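Long-range contact in Rbam17540 (Bacillus amyloliquefaciens, PDB 2YOY), which is a copper-dependent polysaccharide oxygenase of the CBM33 family that probably cleaves cellulose or related polysaccharides oxidatively: residues H104-K109 with I155-W160. Sequence-based numbering, arbitrary orientation.
Sequences HYYITK and IILGVW
H104 lays one face of its imidazole over V159, and this is the tight end of the contact. V159 CB sits 3.7 Å from the ring centroid, 17° off the normal, a CH-pi contact, while V159 CG1 comes within 3.3 Å of H104 NE2. The chi1 of 43° tucks CG between the backbone N and the carbonyl carbon, folding the ring across toward the neighbouring strand. Its two nitrogens then work in different directions: ND1 meets Y106 OH at 2.7 Å, each in the plane of the other's ring, and NE2 bonds D161. A leucine in its place would probably leave Y106 OH and D161 without this shared partner and the phenol freer to shift. Farther along the same face, Y106 lies beside L157, with CD1 4.1 Å from L157 CD2.

Beneath, the strands run antiparallel. H104 and V159 exchange two backbone bonds, as do Y106 and L157. On the other face, the Y105 ring slants past G158, CD2 to CA 3.8 Å, where a CB would be tight; Y105 OH bonds H142 and W92. I107 and I156 meet more loosely than H104 and V159, CG1 to CG1 at 4.0 Å, with V146 of strand 141-146 packed on both. At the far end, T108 OG1 accepts a hydrogen bond from I155 N at 3.0 Å and is also hydrogen-bonded to ND1 of H154, and the chain then turns away into partly exposed K109, which does not touch 155-160.

This is central pairing in the immunoglobulin-like beta-sandwich of the family, about 13 Å from the copper at the side chain of V159. Its chemistry implies a chain of hydrogen bonds, Y106 to H104 to D161, with the imidazole and phenol buried, that fixes the imidazole's rotation within otherwise largely apolar surroundings.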
loop_
_atom_site.group_PDB
_atom_site.type_symbol
_atom_site.label_atom_id
_atom_site.label_comp_id
_atom_site.label_asym_id
_atom_site.label_seq_id
_atom_site.Cartn_x
_atom_site.Cartn_y
_atom_site.Cartn_z
ATOM N N HIS A 104 -6.941 -2.736 7.135
ATOM C CA HIS A 104 -8.045 -2.084 6.402
ATOM C C HIS A 104 -7.632 -1.739 4.986
ATOM O O HIS A 104 -6.490 -1.322 4.726
ATOM C CB HIS A 104 -8.676 -0.913 7.199
ATOM C CG HIS A 104 -7.696 -0.003 7.885
ATOM N ND1 HIS A 104 -7.797 1.368 7.798
ATOM C CD2 HIS A 104 -6.640 -0.251 8.709
ATOM C CE1 HIS A 104 -6.815 1.927 8.488
ATOM N NE2 HIS A 104 -6.120 0.965 9.073
ATOM N N TYR A 105 -8.550 -1.979 4.051
ATOM C CA TYR A 105 -8.293 -1.916 2.616
ATOM C C TYR A 105 -9.282 -0.971 1.941
ATOM O O TYR A 105 -10.476 -0.983 2.257
ATOM C CB TYR A 105 -8.447 -3.317 1.990
ATOM C CG TYR A 105 -7.353 -4.319 2.421
ATOM C CD1 TYR A 105 -7.489 -5.059 3.560
ATOM C CD2 TYR A 105 -6.195 -4.482 1.681
ATOM C CE1 TYR A 105 -6.536 -5.940 3.963
ATOM C CE2 TYR A 105 -5.176 -5.374 2.093
ATOM C CZ TYR A 105 -5.365 -6.072 3.256
ATOM O OH TYR A 105 -4.466 -6.995 3.689
ATOM N N TYR A 106 -8.756 -0.177 1.011
ATOM C CA TYR A 106 -9.470 0.837 0.300
ATOM C C TYR A 106 -9.165 0.658 -1.197
ATOM O O TYR A 106 -8.102 0.166 -1.563
ATOM C CB TYR A 106 -8.998 2.209 0.729
ATOM C CG TYR A 106 -9.082 2.464 2.226
ATOM C CD1 TYR A 106 -8.154 1.912 3.115
ATOM C CD2 TYR A 106 -10.141 3.159 2.773
ATOM C CE1 TYR A 106 -8.287 2.073 4.484
ATOM C CE2 TYR A 106 -10.236 3.361 4.130
ATOM C CZ TYR A 106 -9.319 2.816 4.976
ATOM O OH TYR A 106 -9.427 2.976 6.321
ATOM N N ILE A 107 -10.047 1.143 -2.041
ATOM C CA ILE A 107 -9.798 1.198 -3.488
ATOM C C ILE A 107 -10.170 2.602 -3.950
ATOM O O ILE A 107 -11.006 3.253 -3.350
ATOM C CB ILE A 107 -10.582 0.145 -4.282
ATOM C CG1 ILE A 107 -9.972 -0.001 -5.690
ATOM C CG2 ILE A 107 -12.052 0.536 -4.379
ATOM C CD1 ILE A 107 -10.420 -1.246 -6.398
ATOM N N THR A 108 -9.521 3.018 -5.014
ATOM C CA THR A 108 -9.855 4.274 -5.673
ATOM C C THR A 108 -11.272 4.217 -6.217
ATOM O O THR A 108 -11.742 3.193 -6.676
ATOM C CB THR A 108 -8.911 4.567 -6.842
ATOM O OG1 THR A 108 -8.660 3.359 -7.553
ATOM C CG2 THR A 108 -7.595 5.142 -6.305
ATOM N N LYS A 109 -11.911 5.377 -6.235
ATOM C CA LYS A 109 -13.282 5.510 -6.733
ATOM C C LYS A 109 -13.301 5.454 -8.235
ATOM O O LYS A 109 -12.302 5.752 -8.900
ATOM C CB LYS A 109 -13.892 6.818 -6.256
ATOM C CG LYS A 109 -14.051 6.898 -4.745
ATOM C CD LYS A 109 -14.482 8.284 -4.275
ATOM C CE LYS A 109 -14.856 8.234 -2.792
ATOM N NZ LYS A 109 -15.239 9.568 -2.226
ATOM N N ILE A 155 -6.033 1.926 -7.714
ATOM C CA ILE A 155 -5.056 1.684 -6.632
ATOM C C ILE A 155 -5.796 1.109 -5.446
ATOM O O ILE A 155 -6.833 1.612 -5.038
ATOM C CB ILE A 155 -4.287 2.967 -6.293
ATOM C CG1 ILE A 155 -3.395 3.379 -7.467
ATOM C CG2 ILE A 155 -3.491 2.812 -5.019
ATOM C CD1 ILE A 155 -2.737 4.747 -7.311
ATOM N N ILE A 156 -5.355 -0.075 -5.033
ATOM C CA ILE A 156 -5.723 -0.615 -3.748
ATOM C C ILE A 156 -4.724 -0.145 -2.737
ATOM O O ILE A 156 -3.519 -0.386 -2.857
ATOM C CB ILE A 156 -5.858 -2.142 -3.826
ATOM C CG1 ILE A 156 -6.996 -2.453 -4.830
ATOM C CG2 ILE A 156 -6.077 -2.808 -2.436
ATOM C CD1 ILE A 156 -7.053 -3.924 -5.221
ATOM N N LEU A 157 -5.236 0.496 -1.678
ATOM C CA LEU A 157 -4.459 0.758 -0.466
ATOM C C LEU A 157 -4.725 -0.260 0.648
ATOM O O LEU A 157 -5.876 -0.386 1.160
ATOM C CB LEU A 157 -4.815 2.124 0.052
ATOM C CG LEU A 157 -4.210 2.605 1.344
ATOM C CD1 LEU A 157 -2.707 2.735 1.245
ATOM C CD2 LEU A 157 -4.828 3.958 1.772
ATOM N N GLY A 158 -3.679 -0.982 1.063
ATOM C CA GLY A 158 -3.725 -1.679 2.316
ATOM C C GLY A 158 -3.044 -1.026 3.482
ATOM O O GLY A 158 -1.918 -0.560 3.349
ATOM N N VAL A 159 -3.736 -0.999 4.621
ATOM C CA VAL A 159 -3.218 -0.385 5.823
ATOM C C VAL A 159 -3.139 -1.411 6.980
ATOM O O VAL A 159 -4.103 -2.096 7.275
ATOM C CB VAL A 159 -4.055 0.834 6.216
ATOM C CG1 VAL A 159 -3.383 1.579 7.374
ATOM C CG2 VAL A 159 -4.250 1.816 5.044
ATOM N N TRP A 160 -1.990 -1.471 7.645
ATOM C CA TRP A 160 -1.753 -2.356 8.740
ATOM C C TRP A 160 -1.529 -1.483 9.988
ATOM O O TRP A 160 -0.542 -0.744 10.052
ATOM C CB TRP A 160 -0.538 -3.215 8.422
ATOM C CG TRP A 160 0.040 -3.992 9.600
ATOM C CD1 TRP A 160 -0.654 -4.508 10.643
ATOM C CD2 TRP A 160 1.427 -4.298 9.841
ATOM N NE1 TRP A 160 0.198 -5.128 11.502
ATOM C CE2 TRP A 160 1.481 -5.011 11.043
ATOM C CE3 TRP A 160 2.616 -4.041 9.147
ATOM C CZ2 TRP A 160 2.690 -5.470 11.595
ATOM C CZ3 TRP A 160 3.816 -4.482 9.680
ATOM C CH2 TRP A 160 3.834 -5.217 10.901
#